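Local structure of DNA mismatch repair protein MutS (Thermus aquaticus, 1EWQ) at residues Y623-A628 and M643-L648; R195-V200 and L252-L257; H615-D620 and R688-F693. The protein takes part in DNA mismatch repair, binding mismatched DNA, probably as the recognition step, and having a weak ATPase activity. All blocks are in the same frame, centred on the assembly; numbering follows the deposited sequence.

Interaction 1: Y623-A628 and M643-L648; sequences YTRIGA and MEEVAL
Arg625, at the end of strand 621-625, meets Glu645 on helix 638-652 through a salt bridge from NE to OE1, 3.0 Å long and nearly straight (165° at the hydrogen). OE1 lies at the edge of the guanidinium, close to its plane, whereas NE reaches it from above the carboxylate plane; the two flat groups stand 72° apart. The arginine chain gets there by folding: CG is anti to the backbone N (chi1 -162°), and bends at the next two torsions bring the guanidinium alongside the loop that follows the strand, where NH1 makes a weak bond to Gly627 O. The apolar half of the contact is close beside it, with Arg625 CG 4.0 Å from Val646 CG2. Strand 621-625, helix 638-652 and strand 657-662 form a beta-alpha-beta crossover at one border of the mainly parallel sheet of the P-loop ATPase domain, and Gly627 N bonds to OD1 of Asp662, which by its place at the end of strand 657-662 is probably the Walker B aspartate. The inner side is firmly packed: Arg625 also touches Leu661 and Ile649, and Val646 lies against Val680 and, across the dimer interface, Leu747 of the second subunit. The carboxylate side is looser. Glu645 is partly exposed, its OE2 stays 4.1 Å from Arg625 NH2, and Ala628 beyond is exposed, at the start of a gap in the model (629-634). With a leucine in place of Arg625, the Glu645 carboxylate would probably lose its partner and be set free to turn, and Gly627 O would lose a donor.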
loop_
_atom_site.group_PDB
_atom_site.type_symbol
_atom_site.label_atom_id
_atom_site.label_comp_id
_atom_site.label_asym_id
_atom_site.label_seq_id
_atom_site.Cartn_x
_atom_site.Cartn_y
_atom_site.Cartn_z
ATOM N N TYR C 623 -32.480 -2.611 -2.808
ATOM C CA TYR C 623 -32.022 -2.560 -1.422
ATOM C C TYR C 623 -31.543 -3.915 -0.927
ATOM O O TYR C 623 -32.310 -4.873 -0.871
ATOM C CB TYR C 623 -33.145 -2.048 -0.514
ATOM C CG TYR C 623 -33.726 -0.732 -0.976
ATOM C CD1 TYR C 623 -34.960 -0.676 -1.634
ATOM C CD2 TYR C 623 -33.025 0.459 -0.788
ATOM C CE1 TYR C 623 -35.487 0.543 -2.097
ATOM C CE2 TYR C 623 -33.535 1.679 -1.250
ATOM C CZ TYR C 623 -34.765 1.715 -1.902
ATOM O OH TYR C 623 -35.246 2.927 -2.361
ATOM N N THR C 624 -30.270 -3.979 -0.549
ATOM C CA THR C 624 -29.675 -5.214 -0.077
ATOM C C THR C 624 -29.304 -5.208 1.403
ATOM O O THR C 624 -29.063 -4.157 2.008
ATOM C CB THR C 624 -28.387 -5.543 -0.875
ATOM O OG1 THR C 624 -27.394 -4.540 -0.620
ATOM C CG2 THR C 624 -28.676 -5.589 -2.371
ATOM N N ARG C 625 -29.260 -6.414 1.957
ATOM C CA ARG C 625 -28.871 -6.679 3.335
ATOM C C ARG C 625 -28.191 -8.048 3.169
ATOM O O ARG C 625 -28.752 -9.085 3.522
ATOM C CB ARG C 625 -30.107 -6.776 4.242
ATOM C CG ARG C 625 -29.838 -6.620 5.752
ATOM C CD ARG C 625 -28.803 -7.604 6.291
ATOM N NE ARG C 625 -27.432 -7.198 5.976
ATOM C CZ ARG C 625 -26.390 -8.030 5.944
ATOM N NH1 ARG C 625 -26.550 -9.323 6.200
ATOM N NH2 ARG C 625 -25.179 -7.566 5.665
ATOM N N ILE C 626 -26.986 -8.029 2.594
ATOM C CA ILE C 626 -26.218 -9.246 2.299
ATOM C C ILE C 626 -24.808 -9.257 2.872
ATOM O O ILE C 626 -24.112 -8.244 2.845
ATOM C CB ILE C 626 -26.084 -9.450 0.762
ATOM C CG1 ILE C 626 -27.462 -9.511 0.106
ATOM C CG2 ILE C 626 -25.325 -10.736 0.466
ATOM C CD1 ILE C 626 -27.417 -9.374 -1.419
ATOM N N GLY C 627 -24.386 -10.423 3.356
ATOM C CA GLY C 627 -23.052 -10.582 3.919
ATOM C C GLY C 627 -22.752 -9.708 5.124
ATOM O O GLY C 627 -23.614 -9.480 5.967
ATOM N N ALA C 628 -21.509 -9.243 5.214
ATOM C CA ALA C 628 -21.072 -8.360 6.298
ATOM C C ALA C 628 -21.397 -8.888 7.695
ATOM O O ALA C 628 -21.335 -10.123 7.889
ATOM C CB ALA C 628 -21.684 -6.966 6.103
HETATM N N MSE C 643 -29.840 -5.210 11.936
HETATM C CA MSE C 643 -31.169 -4.676 12.219
HETATM C C MSE C 643 -31.246 -3.219 11.765
HETATM O O MSE C 643 -32.288 -2.770 11.291
HETATM C CB MSE C 643 -31.511 -4.778 13.712
HETATM C CG MSE C 643 -31.784 -6.188 14.199
HETATM SE SE MSE C 643 -33.250 -7.028 13.266
HETATM C CE MSE C 643 -32.253 -8.057 11.966
ATOM N N GLU C 644 -30.148 -2.482 11.911
ATOM C CA GLU C 644 -30.118 -1.087 11.476
ATOM C C GLU C 644 -30.329 -1.043 9.967
ATOM O O GLU C 644 -31.117 -0.245 9.466
ATOM C CB GLU C 644 -28.774 -0.426 11.820
ATOM C CG GLU C 644 -28.631 -0.020 13.272
ATOM C CD GLU C 644 -27.308 0.676 13.565
ATOM O OE1 GLU C 644 -27.171 1.244 14.663
ATOM O OE2 GLU C 644 -26.402 0.653 12.709
ATOM N N GLU C 645 -29.619 -1.905 9.244
ATOM C CA GLU C 645 -29.755 -1.941 7.794
ATOM C C GLU C 645 -31.192 -2.285 7.389
ATOM O O GLU C 645 -31.746 -1.678 6.473
ATOM C CB GLU C 645 -28.781 -2.956 7.198
ATOM C CG GLU C 645 -27.319 -2.551 7.302
ATOM C CD GLU C 645 -26.368 -3.663 6.862
ATOM O OE1 GLU C 645 -26.619 -4.291 5.801
ATOM O OE2 GLU C 645 -25.361 -3.892 7.573
ATOM N N VAL C 646 -31.789 -3.256 8.075
ATOM C CA VAL C 646 -33.162 -3.655 7.792
ATOM C C VAL C 646 -34.101 -2.461 7.963
ATOM O O VAL C 646 -34.992 -2.245 7.145
ATOM C CB VAL C 646 -33.623 -4.808 8.721
ATOM C CG1 VAL C 646 -35.119 -5.046 8.577
ATOM C CG2 VAL C 646 -32.870 -6.082 8.364
ATOM N N ALA C 647 -33.894 -1.689 9.030
ATOM C CA ALA C 647 -34.713 -0.511 9.291
ATOM C C ALA C 647 -34.645 0.447 8.109
ATOM O O ALA C 647 -35.675 0.876 7.607
ATOM C CB ALA C 647 -34.249 0.191 10.557
ATOM N N LEU C 648 -33.441 0.793 7.663
ATOM C CA LEU C 648 -33.320 1.695 6.529
ATOM C C LEU C 648 -34.104 1.136 5.351
ATOM O O LEU C 648 -34.818 1.871 4.659
ATOM C CB LEU C 648 -31.856 1.888 6.117
ATOM C CG LEU C 648 -31.013 2.890 6.919
ATOM C CD1 LEU C 648 -29.641 3.004 6.285
ATOM C CD2 LEU C 648 -31.693 4.269 6.939
#

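Interaction 2: R195-V200 and L252-L257; sequences RKRFPV and LPEATL. With EDO (1,2-ethanediol), chain G.
An interdomain salt bridge between Arg197 and Glu254 ties the end of helix 188-197, in the connector region (MutS domain II), to the first turn of helix 254-259, at the junction with the core region (MutS domain III). Arg197 grips Glu254 side-on, with two nitrogens on one oxygen: NE is 2.8 Å and NH2 2.9 Å from OE1. The bonds are bent, at 144° and 134°, as expected when neighbouring N-H groups share a single acceptor. OE1 lies near the plane of the guanidinium, at its edge, while both nitrogens come to it from the same face of the carboxylate; the two planes are steeply inclined to each other. Both chains are stretched out, each with CG anti to its backbone N (chi1 -177° in Arg197), and they run past each other in opposite directions, spanning backbones whose nearest CA atoms, those of Arg197 and Glu254, are 10.4 Å apart. A water bridges the two segments, donating to Arg197 O and to Glu254 OE2, each at 2.8 Å. OE2 also has Arg258 NE as a salt-bridge partner, so the buried carboxylate is held at both oxygens, probably keeping it ionised. Phe198 adds its ring tip, CZ, 4.0 Å from OE1. Pro253 is the N-cap, and its O receives Leu257 N; just before it, Leu252 O accepts a 2.7 Å bond from O2 of an ethanediol, probably left by the crystallisation liquor. Helix 163-173 packs against both partners: Tyr167 touches Arg197, Leu170 backs Phe198, Phe171 meets Glu254, and Asp168 OD1 takes the backbone N of Glu254 at the start of helix 254-259.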
loop_
_atom_site.group_PDB
_atom_site.type_symbol
_atom_site.label_atom_id
_atom_site.label_comp_id
_atom_site.label_asym_id
_atom_site.label_seq_id
_atom_site.Cartn_x
_atom_site.Cartn_y
_atom_site.Cartn_z
ATOM N N ARG C 195 -15.793 11.381 8.516
ATOM C CA ARG C 195 -14.427 10.915 8.305
ATOM C C ARG C 195 -14.325 9.399 8.268
ATOM O O ARG C 195 -13.574 8.839 7.469
ATOM C CB ARG C 195 -13.489 11.454 9.393
ATOM C CG ARG C 195 -12.952 12.857 9.143
ATOM C CD ARG C 195 -11.570 13.011 9.781
ATOM N NE ARG C 195 -10.899 14.251 9.391
ATOM C CZ ARG C 195 -11.035 15.414 10.025
ATOM N NH1 ARG C 195 -11.819 15.508 11.093
ATOM N NH2 ARG C 195 -10.392 16.489 9.587
ATOM N N LYS C 196 -15.075 8.730 9.135
ATOM C CA LYS C 196 -15.035 7.275 9.178
ATOM C C LYS C 196 -15.620 6.657 7.918
ATOM O O LYS C 196 -15.040 5.736 7.344
ATOM C CB LYS C 196 -15.779 6.749 10.408
ATOM C CG LYS C 196 -14.854 6.132 11.451
ATOM C CD LYS C 196 -13.796 7.130 11.928
ATOM C CE LYS C 196 -12.724 6.463 12.788
ATOM N NZ LYS C 196 -13.273 5.842 14.033
ATOM N N ARG C 197 -16.756 7.180 7.475
ATOM C CA ARG C 197 -17.405 6.645 6.292
ATOM C C ARG C 197 -16.745 7.101 4.995
ATOM O O ARG C 197 -16.679 6.341 4.033
ATOM C CB ARG C 197 -18.890 7.014 6.306
ATOM C CG ARG C 197 -19.667 6.440 5.144
ATOM C CD ARG C 197 -21.159 6.424 5.421
ATOM N NE ARG C 197 -21.912 6.133 4.208
ATOM C CZ ARG C 197 -23.233 6.039 4.151
ATOM N NH1 ARG C 197 -23.956 6.204 5.251
ATOM N NH2 ARG C 197 -23.835 5.806 2.991
ATOM N N PHE C 198 -16.240 8.332 4.969
ATOM C CA PHE C 198 -15.591 8.844 3.771
ATOM C C PHE C 198 -14.158 9.279 4.038
ATOM O O PHE C 198 -13.904 10.395 4.484
ATOM C CB PHE C 198 -16.388 10.014 3.188
ATOM C CG PHE C 198 -17.780 9.642 2.775
ATOM C CD1 PHE C 198 -18.843 9.758 3.667
ATOM C CD2 PHE C 198 -18.025 9.129 1.505
ATOM C CE1 PHE C 198 -20.136 9.363 3.298
ATOM C CE2 PHE C 198 -19.311 8.731 1.127
ATOM C CZ PHE C 198 -20.367 8.849 2.027
ATOM N N PRO C 199 -13.194 8.396 3.745
ATOM C CA PRO C 199 -11.766 8.667 3.947
ATOM C C PRO C 199 -11.177 9.708 2.986
ATOM O O PRO C 199 -9.976 9.974 3.016
ATOM C CB PRO C 199 -11.141 7.295 3.757
ATOM C CG PRO C 199 -12.001 6.709 2.680
ATOM C CD PRO C 199 -13.393 7.057 3.162
ATOM N N VAL C 200 -12.020 10.301 2.150
ATOM C CA VAL C 200 -11.575 11.296 1.177
ATOM C C VAL C 200 -10.968 12.549 1.812
ATOM O O VAL C 200 -11.267 12.878 2.955
ATOM C CB VAL C 200 -12.746 11.741 0.276
ATOM C CG1 VAL C 200 -12.222 12.512 -0.911
ATOM C CG2 VAL C 200 -13.533 10.531 -0.188
ATOM N N LEU C 252 -29.771 3.619 -5.490
ATOM C CA LEU C 252 -28.697 2.645 -5.289
ATOM C C LEU C 252 -27.877 3.012 -4.045
ATOM O O LEU C 252 -26.802 3.603 -4.146
ATOM C CB LEU C 252 -27.774 2.589 -6.508
ATOM C CG LEU C 252 -28.352 2.017 -7.805
ATOM C CD1 LEU C 252 -27.322 2.172 -8.919
ATOM C CD2 LEU C 252 -28.725 0.560 -7.618
ATOM N N PRO C 253 -28.389 2.678 -2.854
ATOM C CA PRO C 253 -27.685 2.982 -1.605
ATOM C C PRO C 253 -26.245 2.477 -1.643
ATOM O O PRO C 253 -25.913 1.583 -2.421
ATOM C CB PRO C 253 -28.513 2.243 -0.552
ATOM C CG PRO C 253 -29.891 2.312 -1.105
ATOM C CD PRO C 253 -29.678 2.018 -2.584
ATOM N N GLU C 254 -25.396 3.055 -0.800
ATOM C CA GLU C 254 -24.005 2.632 -0.725
ATOM C C GLU C 254 -23.909 1.137 -0.407
ATOM O O GLU C 254 -23.106 0.416 -0.999
ATOM C CB GLU C 254 -23.259 3.420 0.358
ATOM C CG GLU C 254 -21.784 3.024 0.481
ATOM C CD GLU C 254 -21.051 3.809 1.563
ATOM O OE1 GLU C 254 -21.351 5.016 1.737
ATOM O OE2 GLU C 254 -20.163 3.217 2.219
ATOM N N ALA C 255 -24.725 0.675 0.532
ATOM C CA ALA C 255 -24.703 -0.734 0.920
ATOM C C ALA C 255 -24.911 -1.633 -0.295
ATOM O O ALA C 255 -24.258 -2.664 -0.442
ATOM C CB ALA C 255 -25.784 -1.003 1.963
ATOM N N THR C 256 -25.825 -1.220 -1.164
ATOM C CA THR C 256 -26.147 -1.962 -2.377
ATOM C C THR C 256 -25.006 -1.929 -3.388
ATOM O O THR C 256 -24.606 -2.966 -3.918
ATOM C CB THR C 256 -27.409 -1.383 -3.041
ATOM O OG1 THR C 256 -28.538 -1.626 -2.199
ATOM C CG2 THR C 256 -27.633 -2.006 -4.411
ATOM N N LEU C 257 -24.501 -0.733 -3.670
ATOM C CA LEU C 257 -23.400 -0.590 -4.615
ATOM C C LEU C 257 -22.225 -1.440 -4.159
ATOM O O LEU C 257 -21.544 -2.037 -4.990
ATOM C CB LEU C 257 -22.975 0.876 -4.742
ATOM C CG LEU C 257 -23.949 1.776 -5.512
ATOM C CD1 LEU C 257 -23.466 3.200 -5.481
ATOM C CD2 LEU C 257 -24.070 1.284 -6.945
HETATM C C1 EDO G . -29.860 6.261 -3.785
HETATM O O1 EDO G . -30.484 6.367 -2.483
HETATM C C2 EDO G . -28.537 6.975 -3.788
HETATM O O2 EDO G . -27.561 6.138 -4.380
HETATM O O HOH W 1 -17.943 4.935 1.960
#

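Interaction 3: H615-D620 and R688-F693; sequences HLPLFD and RAYTLF
Phe619 points the CE2 corner of its ring into one face of Tyr690, 3.6 Å from CG and displaced toward the rim on the CB side. It is a T-shaped (edge-to-face) pair with planes 80° apart and centroids 5.0 Å from each other. At the far end of the tyrosine, Pro617 slides alongside: its CG lies 3.8 Å from Tyr690 CZ, and its CB is 3.5 Å from Tyr690 OH. No hydrogen bond crosses this contact. The tyrosine side chain leaves strand 690-694 with CG anti to the carbonyl carbon (chi1 -60°), which carries the ring toward the loop 617-620. Its buried hydroxyl is satisfied by a hydrogen bond with Asp549 O, fixing the far end of the ring, while the His576 ring meets it at about 45°. Phe619 is positioned through its backbone as well, its O accepting from Gln604 NE2. The cluster thus fills the join between two sheets of the ATPase domain: strand 690-694 lies inside the mainly parallel sheet, next to strand 657-662, whose Leu658 touches Phe619, and Leu551 of strand 551-556 and Ala600 of helix 589-603 pack against the same phenylalanine.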
loop_
_atom_site.group_PDB
_atom_site.type_symbol
_atom_site.label_atom_id
_atom_site.label_comp_id
_atom_site.label_asym_id
_atom_site.label_seq_id
_atom_site.Cartn_x
_atom_site.Cartn_y
_atom_site.Cartn_z
ATOM N N HIS C 615 -37.953 -10.715 -18.623
ATOM C CA HIS C 615 -39.095 -9.820 -18.605
ATOM C C HIS C 615 -38.888 -9.148 -17.260
ATOM O O HIS C 615 -38.785 -9.827 -16.240
ATOM C CB HIS C 615 -40.401 -10.623 -18.645
ATOM C CG HIS C 615 -40.738 -11.151 -20.009
ATOM N ND1 HIS C 615 -41.442 -10.416 -20.939
ATOM C CD2 HIS C 615 -40.433 -12.325 -20.614
ATOM C CE1 HIS C 615 -41.557 -11.113 -22.056
ATOM N NE2 HIS C 615 -40.953 -12.275 -21.886
ATOM N N LEU C 616 -38.809 -7.822 -17.252
ATOM C CA LEU C 616 -38.540 -7.103 -16.017
ATOM C C LEU C 616 -39.373 -5.866 -15.753
ATOM O O LEU C 616 -39.775 -5.160 -16.678
ATOM C CB LEU C 616 -37.068 -6.685 -15.987
ATOM C CG LEU C 616 -36.027 -7.797 -16.111
ATOM C CD1 LEU C 616 -34.697 -7.197 -16.529
ATOM C CD2 LEU C 616 -35.909 -8.551 -14.790
ATOM N N PRO C 617 -39.664 -5.601 -14.472
ATOM C CA PRO C 617 -40.443 -4.411 -14.124
ATOM C C PRO C 617 -39.437 -3.263 -13.939
ATOM O O PRO C 617 -38.219 -3.485 -13.950
ATOM C CB PRO C 617 -41.121 -4.811 -12.815
ATOM C CG PRO C 617 -40.104 -5.694 -12.173
ATOM C CD PRO C 617 -39.574 -6.533 -13.330
ATOM N N LEU C 618 -39.929 -2.042 -13.792
ATOM C CA LEU C 618 -39.027 -0.924 -13.587
ATOM C C LEU C 618 -38.965 -0.647 -12.088
ATOM O O LEU C 618 -39.876 -0.044 -11.518
ATOM C CB LEU C 618 -39.526 0.292 -14.354
ATOM C CG LEU C 618 -39.490 0.085 -15.866
ATOM C CD1 LEU C 618 -40.330 1.133 -16.589
ATOM C CD2 LEU C 618 -38.039 0.123 -16.309
ATOM N N PHE C 619 -37.903 -1.127 -11.443
ATOM C CA PHE C 619 -37.737 -0.938 -10.007
ATOM C C PHE C 619 -37.338 0.505 -9.681
ATOM O O PHE C 619 -36.628 1.147 -10.451
ATOM C CB PHE C 619 -36.672 -1.904 -9.461
ATOM C CG PHE C 619 -36.996 -3.358 -9.687
ATOM C CD1 PHE C 619 -36.370 -4.075 -10.701
ATOM C CD2 PHE C 619 -37.922 -4.013 -8.886
ATOM C CE1 PHE C 619 -36.665 -5.429 -10.906
ATOM C CE2 PHE C 619 -38.217 -5.364 -9.091
ATOM C CZ PHE C 619 -37.587 -6.069 -10.099
ATOM N N ASP C 620 -37.799 1.008 -8.538
ATOM C CA ASP C 620 -37.465 2.369 -8.134
ATOM C C ASP C 620 -36.176 2.375 -7.313
ATOM O O ASP C 620 -35.595 3.427 -7.047
ATOM C CB ASP C 620 -38.628 3.002 -7.354
ATOM C CG ASP C 620 -38.852 2.370 -5.999
ATOM O OD1 ASP C 620 -38.285 1.294 -5.716
ATOM O OD2 ASP C 620 -39.619 2.957 -5.208
ATOM N N ARG C 688 -45.502 -5.077 -0.446
ATOM C CA ARG C 688 -45.670 -5.556 -1.816
ATOM C C ARG C 688 -44.423 -5.376 -2.687
ATOM O O ARG C 688 -44.505 -5.415 -3.918
ATOM C CB ARG C 688 -46.875 -4.890 -2.496
ATOM C CG ARG C 688 -48.221 -5.211 -1.846
ATOM C CD ARG C 688 -49.398 -4.591 -2.612
ATOM N NE ARG C 688 -49.937 -5.490 -3.639
ATOM C CZ ARG C 688 -49.508 -5.560 -4.895
ATOM N NH1 ARG C 688 -48.521 -4.777 -5.312
ATOM N NH2 ARG C 688 -50.074 -6.418 -5.739
ATOM N N ALA C 689 -43.272 -5.176 -2.053
ATOM C CA ALA C 689 -42.029 -5.037 -2.806
ATOM C C ALA C 689 -41.664 -6.431 -3.320
ATOM O O ALA C 689 -42.239 -7.425 -2.879
ATOM C CB ALA C 689 -40.928 -4.517 -1.911
ATOM N N TYR C 690 -40.745 -6.501 -4.278
ATOM C CA TYR C 690 -40.301 -7.787 -4.794
ATOM C C TYR C 690 -39.153 -8.158 -3.861
ATOM O O TYR C 690 -38.061 -7.579 -3.938
ATOM C CB TYR C 690 -39.780 -7.670 -6.228
ATOM C CG TYR C 690 -40.772 -7.163 -7.256
ATOM C CD1 TYR C 690 -41.308 -5.883 -7.166
ATOM C CD2 TYR C 690 -41.119 -7.950 -8.362
ATOM C CE1 TYR C 690 -42.163 -5.386 -8.159
ATOM C CE2 TYR C 690 -41.969 -7.470 -9.356
ATOM C CZ TYR C 690 -42.487 -6.189 -9.253
ATOM O OH TYR C 690 -43.308 -5.698 -10.250
ATOM N N THR C 691 -39.403 -9.123 -2.988
ATOM C CA THR C 691 -38.413 -9.529 -2.017
ATOM C C THR C 691 -37.875 -10.959 -2.173
ATOM O O THR C 691 -38.643 -11.916 -2.293
ATOM C CB THR C 691 -38.991 -9.381 -0.579
ATOM O OG1 THR C 691 -39.428 -8.033 -0.357
ATOM C CG2 THR C 691 -37.951 -9.736 0.447
ATOM N N LEU C 692 -36.548 -11.081 -2.189
ATOM C CA LEU C 692 -35.889 -12.386 -2.237
ATOM C C LEU C 692 -35.259 -12.480 -0.845
ATOM O O LEU C 692 -34.427 -11.652 -0.469
ATOM C CB LEU C 692 -34.798 -12.449 -3.310
ATOM C CG LEU C 692 -35.189 -12.507 -4.786
ATOM C CD1 LEU C 692 -33.924 -12.566 -5.638
ATOM C CD2 LEU C 692 -36.058 -13.729 -5.055
ATOM N N PHE C 693 -35.666 -13.482 -0.084
ATOM C CA PHE C 693 -35.184 -13.646 1.276
ATOM C C PHE C 693 -34.564 -15.017 1.469
ATOM O O PHE C 693 -35.285 -16.000 1.634
ATOM C CB PHE C 693 -36.368 -13.450 2.239
ATOM C CG PHE C 693 -35.995 -13.411 3.700
ATOM C CD1 PHE C 693 -36.922 -12.951 4.641
ATOM C CD2 PHE C 693 -34.740 -13.833 4.148
ATOM C CE1 PHE C 693 -36.608 -12.907 5.996
ATOM C CE2 PHE C 693 -34.414 -13.795 5.511
ATOM C CZ PHE C 693 -35.352 -13.331 6.433
#

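Interaction 2 closes first along the chain; interaction 1 is nested within the loop that interaction 3 closes. The centres of interactions 1 and 2 lie about 14 Å apart, those of 1 and 3 about 17 Å, and those of 2 and 3 about 24 Å. Interactions 1 and 3 belong to the ATPase domain and reach the same mainly parallel sheet, at strands 621-625 and 690-694, two positions apart with strand 657-662 between them. Interaction 2 touches interaction 1 directly: Thr256 OG1 is 3.4 Å from Thr624 N, a weak hydrogen bond, and Pro253 packs on Tyr623. Helix 254-259 thus joins connector to ATPase domain through interactions 2 and 1, whereas interaction 3 adjoins interaction 1 only along the chain.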